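Local coordinates for protein putative methyltransferase from antibiotic biosynthesis pathway (Anabaena variabilis ATCC 29413, PDB 3EGE) that probably transfers a methyl group from S-adenosylmethionine to a substrate that is not known, at residues Arg16-Ile22 against Asp183-Phe188; Phe178-His182 against Gln246-Tyr252; Phe58-Pro64 against Gln77-Gly83. All blocks are in the same frame, centred on the assembly; numbering follows the deposited sequence.

Interaction 1 of 3, residues Arg16-Ile22 against Asp183-Phe188; sequences RVPDIRI and DLSDLF
The backbones of Arg-16 and Asp-186 meet in a single isolated bridge, their CA atoms 4.3 Å apart, while the rest of the contact is carried by side chains that bond to backbone atoms and to oppositely charged groups. Arg-16 bends at chi2 and chi3 and brings NE to OD1 of Asp-186 at 2.9 Å, a salt bridge lying close to the guanidinium plane. Phe-188 CB sits over one face of the same guanidinium, which holds that flat group in place from a second direction. The other carboxylate oxygen of Asp-186 is taken by Tyr-48 of helix 47-53 and by a water that also accepts from Arg-16 NH2. Ser-185 is small enough to fit between the chains and gives its hydroxyl to Val-17 O at 2.8 Å, from above the carbonyl plane. The loop after strand 172-181 is thus fastened to the start of helix 20-30, whose N-cap is Asp-19: with CG anti to its own N (chi1 -167°), the carboxylate turns back so that OD1 takes Arg-21 N in a capping bond, and OD2 offers its anti lone pair to Ser-185 N at 2.9 Å in an almost straight bond. Arg-21 then grips the cap side-on, NE to OD1 and NH2 to OD2, both in the guanidinium plane. Its far end reaches Asp-183 OD1 with NH1 at 3.0 Å and NH2 at 3.3 Å, so one arginine lies between two acids and would offset their like charges. Next to this polar network, the branched Ile-22 sends CD1 to the edge of the Phe-188 ring, 3.9 Å from CE2.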
loop_
_atom_site.group_PDB
_atom_site.type_symbol
_atom_site.label_atom_id
_atom_site.label_comp_id
_atom_site.label_asym_id
_atom_site.label_seq_id
_atom_site.Cartn_x
_atom_site.Cartn_y
_atom_site.Cartn_z
ATOM N N ARG A 16 8.371 7.892 2.016
ATOM C CA ARG A 16 7.387 7.139 1.200
ATOM C C ARG A 16 7.427 7.639 -0.243
ATOM O O ARG A 16 6.429 8.070 -0.821
ATOM C CB ARG A 16 5.984 7.287 1.799
ATOM C CG ARG A 16 5.862 6.853 3.255
ATOM C CD ARG A 16 6.102 5.372 3.424
ATOM N NE ARG A 16 5.089 4.565 2.750
ATOM C CZ ARG A 16 3.855 4.341 3.210
ATOM N NH1 ARG A 16 3.443 4.816 4.368
ATOM N NH2 ARG A 16 3.021 3.589 2.507
ATOM N N VAL A 17 8.613 7.546 -0.824
ATOM C CA VAL A 17 8.884 8.021 -2.180
ATOM C C VAL A 17 8.400 6.876 -3.095
ATOM O O VAL A 17 8.888 5.744 -2.957
ATOM C CB VAL A 17 10.407 8.302 -2.335
ATOM C CG1 VAL A 17 10.734 8.804 -3.743
ATOM C CG2 VAL A 17 10.910 9.290 -1.192
ATOM N N PRO A 18 7.414 7.134 -3.989
ATOM C CA PRO A 18 6.875 6.021 -4.811
ATOM C C PRO A 18 7.964 5.304 -5.606
ATOM O O PRO A 18 8.839 5.957 -6.165
ATOM C CB PRO A 18 5.845 6.707 -5.734
ATOM C CG PRO A 18 5.492 7.974 -5.062
ATOM C CD PRO A 18 6.739 8.410 -4.310
ATOM N N ASP A 19 7.932 3.975 -5.591
ATOM C CA ASP A 19 8.946 3.160 -6.242
ATOM C C ASP A 19 8.469 2.808 -7.636
ATOM O O ASP A 19 7.315 2.396 -7.799
ATOM C CB ASP A 19 9.229 1.913 -5.414
ATOM C CG ASP A 19 10.478 1.205 -5.869
ATOM O OD1 ASP A 19 10.424 0.526 -6.909
ATOM O OD2 ASP A 19 11.503 1.347 -5.169
ATOM N N ILE A 20 9.373 2.950 -8.618
ATOM C CA ILE A 20 9.070 2.740 -10.047
ATOM C C ILE A 20 8.616 1.306 -10.377
ATOM O O ILE A 20 7.897 1.093 -11.353
ATOM C CB ILE A 20 10.275 3.151 -10.963
ATOM C CG1 ILE A 20 9.811 3.407 -12.417
ATOM C CG2 ILE A 20 11.426 2.117 -10.886
ATOM C CD1 ILE A 20 10.973 3.806 -13.407
ATOM N N ARG A 21 9.055 0.334 -9.575
ATOM C CA ARG A 21 8.636 -1.066 -9.743
ATOM C C ARG A 21 7.182 -1.281 -9.354
ATOM O O ARG A 21 6.486 -2.081 -9.980
ATOM C CB ARG A 21 9.565 -2.000 -8.990
ATOM C CG ARG A 21 10.912 -2.047 -9.655
ATOM C CD ARG A 21 11.950 -2.597 -8.782
ATOM N NE ARG A 21 12.225 -1.737 -7.626
ATOM C CZ ARG A 21 13.226 -1.936 -6.773
ATOM N NH1 ARG A 21 14.113 -2.903 -6.979
ATOM N NH2 ARG A 21 13.382 -1.124 -5.744
ATOM N N ILE A 22 6.730 -0.556 -8.331
ATOM C CA ILE A 22 5.326 -0.583 -7.942
ATOM C C ILE A 22 4.504 0.125 -9.043
ATOM O O ILE A 22 3.497 -0.426 -9.491
ATOM C CB ILE A 22 5.092 0.012 -6.552
ATOM C CG1 ILE A 22 5.857 -0.825 -5.507
ATOM C CG2 ILE A 22 3.592 0.026 -6.239
ATOM C CD1 ILE A 22 5.665 -0.383 -4.071
ATOM N N ASP A 183 15.663 -3.009 -1.997
ATOM C CA ASP A 183 15.989 -1.569 -2.120
ATOM C C ASP A 183 14.821 -0.662 -2.538
ATOM O O ASP A 183 15.003 0.310 -3.292
ATOM C CB ASP A 183 17.221 -1.381 -3.031
ATOM C CG ASP A 183 17.067 -2.029 -4.394
ATOM O OD1 ASP A 183 16.024 -2.674 -4.614
ATOM O OD2 ASP A 183 18.005 -1.930 -5.232
ATOM N N LEU A 184 13.626 -0.955 -2.014
ATOM C CA LEU A 184 12.439 -0.120 -2.271
ATOM C C LEU A 184 12.621 1.300 -1.707
ATOM O O LEU A 184 13.085 1.482 -0.575
ATOM C CB LEU A 184 11.158 -0.708 -1.659
ATOM C CG LEU A 184 10.488 -1.898 -2.315
ATOM C CD1 LEU A 184 9.423 -2.460 -1.375
ATOM C CD2 LEU A 184 9.866 -1.507 -3.675
ATOM N N SER A 185 12.256 2.283 -2.525
ATOM C CA SER A 185 12.295 3.706 -2.149
ATOM C C SER A 185 11.134 4.068 -1.203
ATOM O O SER A 185 11.228 5.006 -0.424
ATOM C CB SER A 185 12.225 4.578 -3.413
ATOM O OG SER A 185 10.998 4.380 -4.098
ATOM N N ASP A 186 10.051 3.303 -1.308
ATOM C CA ASP A 186 8.817 3.503 -0.568
ATOM C C ASP A 186 8.933 2.731 0.746
ATOM O O ASP A 186 8.738 1.509 0.786
ATOM C CB ASP A 186 7.653 3.009 -1.449
ATOM C CG ASP A 186 6.289 3.441 -0.953
ATOM O OD1 ASP A 186 6.137 4.093 0.092
ATOM O OD2 ASP A 186 5.334 3.098 -1.656
ATOM N N LEU A 187 9.225 3.460 1.827
ATOM C CA LEU A 187 9.489 2.860 3.126
ATOM C C LEU A 187 8.239 2.659 3.952
ATOM O O LEU A 187 8.064 3.257 5.012
ATOM C CB LEU A 187 10.578 3.641 3.896
ATOM C CG LEU A 187 11.950 3.807 3.190
ATOM C CD1 LEU A 187 12.974 4.547 4.118
ATOM C CD2 LEU A 187 12.511 2.461 2.706
ATOM N N PHE A 188 7.370 1.792 3.430
ATOM C CA PHE A 188 6.222 1.297 4.170
ATOM C C PHE A 188 6.735 0.223 5.174
ATOM O O PHE A 188 7.908 -0.178 5.141
ATOM C CB PHE A 188 5.062 0.825 3.284
ATOM C CG PHE A 188 5.431 -0.128 2.201
ATOM C CD1 PHE A 188 5.549 -1.488 2.460
ATOM C CD2 PHE A 188 5.601 0.331 0.885
ATOM C CE1 PHE A 188 5.869 -2.405 1.411
ATOM C CE2 PHE A 188 5.914 -0.564 -0.166
ATOM C CZ PHE A 188 6.046 -1.932 0.104
HETATM O O HOH W 1 3.103 3.557 -0.461
#

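Interaction 2 of 3, residues Phe178-His182 against Gln246-Tyr252; sequences FLLPH and QEIDIGY
Gln-246 opens an antiparallel pairing in which the short edge strand 247-248 closes one side of the mixed sheet against the end of strand 172-181. Its carbonyl O takes a weak bond from His-182 N and lies at the edge of the His-182 imidazole; the two side chains run side by side, amide and ring planes 84° apart. Glu-247 and Pro-181 form a non-hydrogen-bonded pair, where proline's missing N-H costs no bond between these two strands. Glu-247 CG sits between the backbone N and the carbonyl carbon (chi1 63°), and the chain, extended from there, lays the carboxylate against Leu-179, OE2 3.7 Å from Leu-179 CD1. Ile-248 and Leu-180 are the hydrogen-bonded pair: Leu-180 N reaches Ile-248 O at 2.9 Å, and Ile-248 N returns to Leu-180 O at 3.2 Å. The two apolar side chains share a buried face, suited to branched hydrocarbon. Asp-249 closes an Asx turn: its OD1 accepts from Gly-251 N at 2.8 Å and also meets Arg-253 in a salt bridge, while its CB packs on Leu-179 CD2. Ile-250 comes in at about a right angle to Leu-180, the two CD1 methyls 3.4 Å apart. Gly-251 has positive phi (78°), a conformation glycine adopts easily. Tyr-252 resumes the sheet: its O receives Phe-178 N, and its ring lies obliquely against the Leu-180 methyls, Tyr-252 CE1 3.7 Å from Leu-180 CD1. One water knits the turn to the neighbouring strand, donating to Phe-178 O and Asp-249 OD1 and accepting from Ile-250 N and, at 3.0 Å, from Tyr-252 N.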
loop_
_atom_site.group_PDB
_atom_site.type_symbol
_atom_site.label_atom_id
_atom_site.label_comp_id
_atom_site.label_asym_id
_atom_site.label_seq_id
_atom_site.Cartn_x
_atom_site.Cartn_y
_atom_site.Cartn_z
ATOM N N PHE A 178 3.250 -9.518 -4.851
ATOM C CA PHE A 178 4.248 -8.499 -5.124
ATOM C C PHE A 178 5.331 -8.804 -4.068
ATOM O O PHE A 178 5.193 -8.440 -2.880
ATOM C CB PHE A 178 3.741 -7.058 -5.035
ATOM C CG PHE A 178 4.853 -6.049 -5.178
ATOM C CD1 PHE A 178 5.465 -5.849 -6.424
ATOM C CD2 PHE A 178 5.342 -5.351 -4.057
ATOM C CE1 PHE A 178 6.542 -4.939 -6.574
ATOM C CE2 PHE A 178 6.423 -4.438 -4.189
ATOM C CZ PHE A 178 7.033 -4.245 -5.447
ATOM N N LEU A 179 6.376 -9.498 -4.506
ATOM C CA LEU A 179 7.531 -9.826 -3.654
ATOM C C LEU A 179 8.278 -8.513 -3.526
ATOM O O LEU A 179 8.389 -7.767 -4.508
ATOM C CB LEU A 179 8.415 -10.898 -4.292
ATOM C CG LEU A 179 7.706 -12.230 -4.627
ATOM C CD1 LEU A 179 8.617 -13.194 -5.422
ATOM C CD2 LEU A 179 7.171 -12.885 -3.366
ATOM N N LEU A 180 8.747 -8.212 -2.324
ATOM C CA LEU A 180 9.417 -6.942 -2.061
ATOM C C LEU A 180 10.908 -6.983 -2.402
ATOM O O LEU A 180 11.623 -7.821 -1.849
ATOM C CB LEU A 180 9.289 -6.559 -0.591
ATOM C CG LEU A 180 7.900 -6.374 0.029
ATOM C CD1 LEU A 180 8.078 -5.849 1.497
ATOM C CD2 LEU A 180 7.017 -5.453 -0.809
ATOM N N PRO A 181 11.386 -6.086 -3.302
ATOM C CA PRO A 181 12.840 -5.984 -3.499
ATOM C C PRO A 181 13.498 -5.463 -2.226
ATOM O O PRO A 181 12.830 -4.888 -1.381
ATOM C CB PRO A 181 12.988 -4.955 -4.615
ATOM C CG PRO A 181 11.611 -4.799 -5.224
ATOM C CD PRO A 181 10.640 -5.174 -4.195
ATOM N N HIS A 182 14.800 -5.666 -2.102
ATOM C CA HIS A 182 15.544 -5.230 -0.919
ATOM C C HIS A 182 15.810 -3.724 -0.865
ATOM O O HIS A 182 16.128 -3.231 0.207
ATOM C CB HIS A 182 16.883 -5.968 -0.828
ATOM C CG HIS A 182 17.880 -5.539 -1.864
ATOM N ND1 HIS A 182 18.853 -4.595 -1.609
ATOM C CD2 HIS A 182 18.019 -5.886 -3.164
ATOM C CE1 HIS A 182 19.564 -4.401 -2.704
ATOM N NE2 HIS A 182 19.073 -5.166 -3.663
ATOM N N GLN A 246 17.474 -11.441 -2.543
ATOM C CA GLN A 246 17.219 -10.214 -3.334
ATOM C C GLN A 246 15.772 -9.731 -3.177
ATOM O O GLN A 246 15.505 -8.540 -3.375
ATOM C CB GLN A 246 17.635 -10.373 -4.810
ATOM C CG GLN A 246 19.115 -10.796 -5.007
ATOM C CD GLN A 246 20.148 -10.033 -4.121
ATOM O OE1 GLN A 246 20.120 -8.800 -4.008
ATOM N NE2 GLN A 246 21.070 -10.785 -3.511
ATOM N N GLU A 247 14.861 -10.656 -2.845
ATOM C CA GLU A 247 13.462 -10.338 -2.552
ATOM C C GLU A 247 12.816 -11.327 -1.590
ATOM O O GLU A 247 13.269 -12.464 -1.456
ATOM C CB GLU A 247 12.634 -10.220 -3.829
ATOM C CG GLU A 247 12.527 -11.488 -4.651
ATOM C CD GLU A 247 11.906 -11.264 -6.028
ATOM O OE1 GLU A 247 11.421 -10.131 -6.340
ATOM O OE2 GLU A 247 11.921 -12.249 -6.801
ATOM N N ILE A 248 11.737 -10.882 -0.956
ATOM C CA ILE A 248 11.022 -11.658 0.064
ATOM C C ILE A 248 9.500 -11.454 -0.016
ATOM O O ILE A 248 9.038 -10.390 -0.423
ATOM C CB ILE A 248 11.534 -11.265 1.493
ATOM C CG1 ILE A 248 11.231 -12.369 2.507
ATOM C CG2 ILE A 248 10.980 -9.908 1.942
ATOM C CD1 ILE A 248 11.864 -12.140 3.882
ATOM N N ASP A 249 8.744 -12.480 0.380
ATOM C CA ASP A 249 7.297 -12.408 0.408
ATOM C C ASP A 249 6.829 -12.072 1.813
ATOM O O ASP A 249 6.915 -12.902 2.698
ATOM C CB ASP A 249 6.629 -13.717 -0.053
ATOM C CG ASP A 249 5.099 -13.571 -0.223
ATOM O OD1 ASP A 249 4.529 -12.480 -0.023
ATOM O OD2 ASP A 249 4.454 -14.549 -0.567
ATOM N N ILE A 250 6.284 -10.872 1.979
ATOM C CA ILE A 250 5.729 -10.414 3.260
ATOM C C ILE A 250 4.196 -10.267 3.144
ATOM O O ILE A 250 3.571 -9.509 3.892
ATOM C CB ILE A 250 6.446 -9.137 3.758
ATOM C CG1 ILE A 250 7.977 -9.296 3.609
ATOM C CG2 ILE A 250 6.133 -8.858 5.264
ATOM C CD1 ILE A 250 8.765 -8.048 3.984
ATOM N N GLY A 251 3.597 -11.069 2.256
ATOM C CA GLY A 251 2.164 -11.107 2.066
ATOM C C GLY A 251 1.533 -9.992 1.248
ATOM O O GLY A 251 0.316 -9.884 1.253
ATOM N N TYR A 252 2.335 -9.184 0.544
ATOM C CA TYR A 252 1.781 -8.135 -0.322
ATOM C C TYR A 252 1.277 -8.790 -1.602
ATOM O O TYR A 252 1.967 -9.645 -2.202
ATOM C CB TYR A 252 2.781 -7.024 -0.612
ATOM C CG TYR A 252 3.129 -6.218 0.616
ATOM C CD1 TYR A 252 4.176 -6.636 1.479
ATOM C CD2 TYR A 252 2.414 -5.070 0.939
ATOM C CE1 TYR A 252 4.527 -5.901 2.639
ATOM C CE2 TYR A 252 2.743 -4.291 2.100
ATOM C CZ TYR A 252 3.810 -4.721 2.955
ATOM O OH TYR A 252 4.167 -4.022 4.108
HETATM O O HOH W 2 5.066 -9.827 -0.401
#

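Interaction 3 of 3, residues Phe58-Pro64 against Gln77-Gly83; sequences FVYAVEP and QVEWFTG. With EDO (1,2-ethanediol), chain B.
With CG trans to the backbone nitrogen (chi1 -155°), the Trp-80 indole turns one face to Ala-61 CB. That methyl stands 3.9 Å from the centroid of the six-membered ring, 27° off its normal, a CH-pi contact that the small side chain makes without pushing the strands apart. Glu-63, also trans at chi1, runs beside the indole in the same direction, so its CB meets Trp-80 CZ2 at 3.7 Å before chi2 bends the chain away. Its carboxylate therefore leaves the tryptophan: OE1 binds Gly-44 N and accepts from O1 of a 1,2-ethanediol, probably a crystallisation additive, at 2.8 Å, while OE2 takes Ser-65 N. A water ties Glu-63 O, to which it donates, to Trp-80 NE1 and Thr-82 OG1, from which it accepts. On the other face of the sheet Tyr-60 and Phe-81 point the same way, Phe-81 CE1 3.9 Å from Tyr-60 CB, and Val-62 packs obliquely on Phe-81 CB. Where strand 58-62 begins, the Phe-58 ring crosses the bent chain of Gln-77, Phe-58 CE1 3.6 Å from Gln-77 CG. Between the two faces the backbones run parallel, 17° apart, with five hydrogen bonds alternating from Val-59 N to Gln-77 O at 2.8 Å through to Glu-63 N to Phe-81 O at 3.0 Å. The beta-branched Val-59, Val-62 and Val-78 suit these extended backbones. Together with helix 66-70 the pair makes a beta-alpha-beta crossover of the Rossmann-type methyltransferase sheet; in relatives an acid just after the strand that corresponds to 58-62, placed as Glu-63 is, commonly binds the ribose hydroxyls of S-adenosylmethionine.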
loop_
_atom_site.group_PDB
_atom_site.type_symbol
_atom_site.label_atom_id
_atom_site.label_comp_id
_atom_site.label_asym_id
_atom_site.label_seq_id
_atom_site.Cartn_x
_atom_site.Cartn_y
_atom_site.Cartn_z
ATOM N N PHE A 58 -4.798 10.639 -16.643
ATOM C CA PHE A 58 -5.515 11.642 -15.843
ATOM C C PHE A 58 -5.937 10.865 -14.590
ATOM O O PHE A 58 -6.361 9.708 -14.705
ATOM C CB PHE A 58 -6.692 12.249 -16.591
ATOM C CG PHE A 58 -6.282 13.065 -17.775
ATOM C CD1 PHE A 58 -5.978 14.427 -17.629
ATOM C CD2 PHE A 58 -6.180 12.476 -19.046
ATOM C CE1 PHE A 58 -5.590 15.199 -18.740
ATOM C CE2 PHE A 58 -5.788 13.238 -20.161
ATOM C CZ PHE A 58 -5.496 14.604 -20.006
ATOM N N VAL A 59 -5.750 11.470 -13.409
ATOM C CA VAL A 59 -6.043 10.813 -12.129
ATOM C C VAL A 59 -7.030 11.620 -11.283
ATOM O O VAL A 59 -6.827 12.803 -11.072
ATOM C CB VAL A 59 -4.755 10.550 -11.267
ATOM C CG1 VAL A 59 -5.095 9.715 -10.018
ATOM C CG2 VAL A 59 -3.672 9.823 -12.065
ATOM N N TYR A 60 -8.105 10.964 -10.823
ATOM C CA TYR A 60 -9.048 11.560 -9.875
ATOM C C TYR A 60 -8.687 10.941 -8.503
ATOM O O TYR A 60 -9.012 9.783 -8.228
ATOM C CB TYR A 60 -10.515 11.296 -10.251
ATOM C CG TYR A 60 -10.986 11.823 -11.605
ATOM C CD1 TYR A 60 -10.397 12.941 -12.220
ATOM C CD2 TYR A 60 -12.102 11.246 -12.229
ATOM C CE1 TYR A 60 -10.859 13.427 -13.451
ATOM C CE2 TYR A 60 -12.579 11.732 -13.470
ATOM C CZ TYR A 60 -11.947 12.818 -14.064
ATOM O OH TYR A 60 -12.401 13.284 -15.264
ATOM N N ALA A 61 -7.990 11.732 -7.680
ATOM C CA ALA A 61 -7.524 11.322 -6.340
ATOM C C ALA A 61 -8.618 11.551 -5.318
ATOM O O ALA A 61 -9.087 12.668 -5.184
ATOM C CB ALA A 61 -6.281 12.104 -5.941
ATOM N N VAL A 62 -9.013 10.491 -4.608
ATOM C CA VAL A 62 -10.015 10.573 -3.527
ATOM C C VAL A 62 -9.320 10.158 -2.230
ATOM O O VAL A 62 -8.782 9.063 -2.177
ATOM C CB VAL A 62 -11.275 9.701 -3.789
ATOM C CG1 VAL A 62 -12.314 9.888 -2.667
ATOM C CG2 VAL A 62 -11.875 10.046 -5.186
ATOM N N GLU A 63 -9.343 11.050 -1.224
ATOM C CA GLU A 63 -8.718 10.854 0.088
ATOM C C GLU A 63 -9.488 11.618 1.180
ATOM O O GLU A 63 -9.569 12.823 1.078
ATOM C CB GLU A 63 -7.273 11.395 0.033
ATOM C CG GLU A 63 -6.503 11.440 1.396
ATOM C CD GLU A 63 -6.568 10.108 2.130
ATOM O OE1 GLU A 63 -6.327 9.070 1.481
ATOM O OE2 GLU A 63 -6.897 10.093 3.334
ATOM N N PRO A 64 -10.000 10.944 2.246
ATOM C CA PRO A 64 -10.739 11.703 3.305
ATOM C C PRO A 64 -9.905 12.689 4.156
ATOM O O PRO A 64 -10.456 13.700 4.624
ATOM C CB PRO A 64 -11.281 10.586 4.218
ATOM C CG PRO A 64 -10.295 9.495 4.073
ATOM C CD PRO A 64 -9.966 9.507 2.589
ATOM N N GLN A 77 -2.610 17.049 -14.280
ATOM C CA GLN A 77 -3.397 15.852 -14.590
ATOM C C GLN A 77 -3.931 15.083 -13.361
ATOM O O GLN A 77 -4.419 13.961 -13.505
ATOM C CB GLN A 77 -2.613 14.922 -15.549
ATOM C CG GLN A 77 -2.481 15.436 -17.014
ATOM C CD GLN A 77 -1.414 16.495 -17.244
ATOM O OE1 GLN A 77 -0.420 16.558 -16.534
ATOM N NE2 GLN A 77 -1.608 17.322 -18.272
ATOM N N VAL A 78 -3.852 15.686 -12.172
ATOM C CA VAL A 78 -4.400 15.101 -10.950
ATOM C C VAL A 78 -5.508 16.034 -10.430
ATOM O O VAL A 78 -5.279 17.235 -10.308
ATOM C CB VAL A 78 -3.315 14.857 -9.857
ATOM C CG1 VAL A 78 -3.922 14.204 -8.609
ATOM C CG2 VAL A 78 -2.202 13.961 -10.396
ATOM N N GLU A 79 -6.708 15.485 -10.192
ATOM C CA GLU A 79 -7.816 16.233 -9.567
ATOM C C GLU A 79 -8.034 15.672 -8.166
ATOM O O GLU A 79 -8.231 14.485 -8.012
ATOM C CB GLU A 79 -9.114 16.180 -10.385
ATOM C CG GLU A 79 -9.004 16.768 -11.824
ATOM C CD GLU A 79 -8.585 18.231 -11.905
ATOM O OE1 GLU A 79 -8.547 18.959 -10.888
ATOM O OE2 GLU A 79 -8.269 18.678 -13.020
ATOM N N TRP A 80 -8.028 16.545 -7.160
ATOM C CA TRP A 80 -8.158 16.128 -5.767
ATOM C C TRP A 80 -9.583 16.286 -5.207
ATOM O O TRP A 80 -10.195 17.385 -5.269
ATOM C CB TRP A 80 -7.165 16.890 -4.881
ATOM C CG TRP A 80 -6.862 16.106 -3.678
ATOM C CD1 TRP A 80 -7.598 16.032 -2.508
ATOM C CD2 TRP A 80 -5.786 15.179 -3.536
ATOM N NE1 TRP A 80 -6.995 15.164 -1.630
ATOM C CE2 TRP A 80 -5.894 14.607 -2.233
ATOM C CE3 TRP A 80 -4.718 14.798 -4.366
ATOM C CZ2 TRP A 80 -4.977 13.658 -1.745
ATOM C CZ3 TRP A 80 -3.801 13.835 -3.883
ATOM C CH2 TRP A 80 -3.941 13.283 -2.580
ATOM N N PHE A 81 -10.083 15.182 -4.658
ATOM C CA PHE A 81 -11.389 15.094 -4.005
ATOM C C PHE A 81 -11.221 14.605 -2.552
ATOM O O PHE A 81 -10.585 13.558 -2.321
ATOM C CB PHE A 81 -12.283 14.099 -4.749
ATOM C CG PHE A 81 -12.548 14.476 -6.172
ATOM C CD1 PHE A 81 -11.655 14.112 -7.179
ATOM C CD2 PHE A 81 -13.678 15.220 -6.510
ATOM C CE1 PHE A 81 -11.893 14.473 -8.538
ATOM C CE2 PHE A 81 -13.922 15.596 -7.855
ATOM C CZ PHE A 81 -13.028 15.212 -8.864
ATOM N N THR A 82 -11.765 15.369 -1.603
ATOM C CA THR A 82 -11.791 14.970 -0.195
ATOM C C THR A 82 -13.118 14.250 0.061
ATOM O O THR A 82 -14.182 14.814 -0.103
ATOM C CB THR A 82 -11.580 16.151 0.813
ATOM O OG1 THR A 82 -10.321 16.786 0.539
ATOM C CG2 THR A 82 -11.561 15.619 2.262
ATOM N N GLY A 83 -13.030 12.993 0.465
ATOM C CA GLY A 83 -14.216 12.184 0.719
ATOM C C GLY A 83 -13.814 10.772 1.068
ATOM O O GLY A 83 -12.639 10.427 0.972
HETATM C C1 EDO B . -6.292 6.084 3.330
HETATM O O1 EDO B . -7.325 6.642 2.522
HETATM C C2 EDO B . -5.012 6.005 2.508
HETATM O O2 EDO B . -3.910 6.408 3.323
HETATM O O HOH W 3 -8.374 15.164 1.236
#

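Interactions 1 and 2 are neighbours, their centres about 12 Å apart, and meet where Phe-188 packs on Tyr-252 and Leu-180, and Ile-22 on Phe-178. Residues 178-182 run straight into 183-188, so one length of chain first pairs with the sheet edge and then fastens the start of helix 20-30. Interaction 3 stands apart, its centre about 29 Å from that of interaction 2, at the opposite edge strand of the same sheet. All three are partly buried. Salt bridges and a helix cap dominate interaction 1, which joins a helix start to a loop; interactions 2 and 3 rely on backbone pairing, antiparallel with a water-bridged turn in one, regular and parallel in the other.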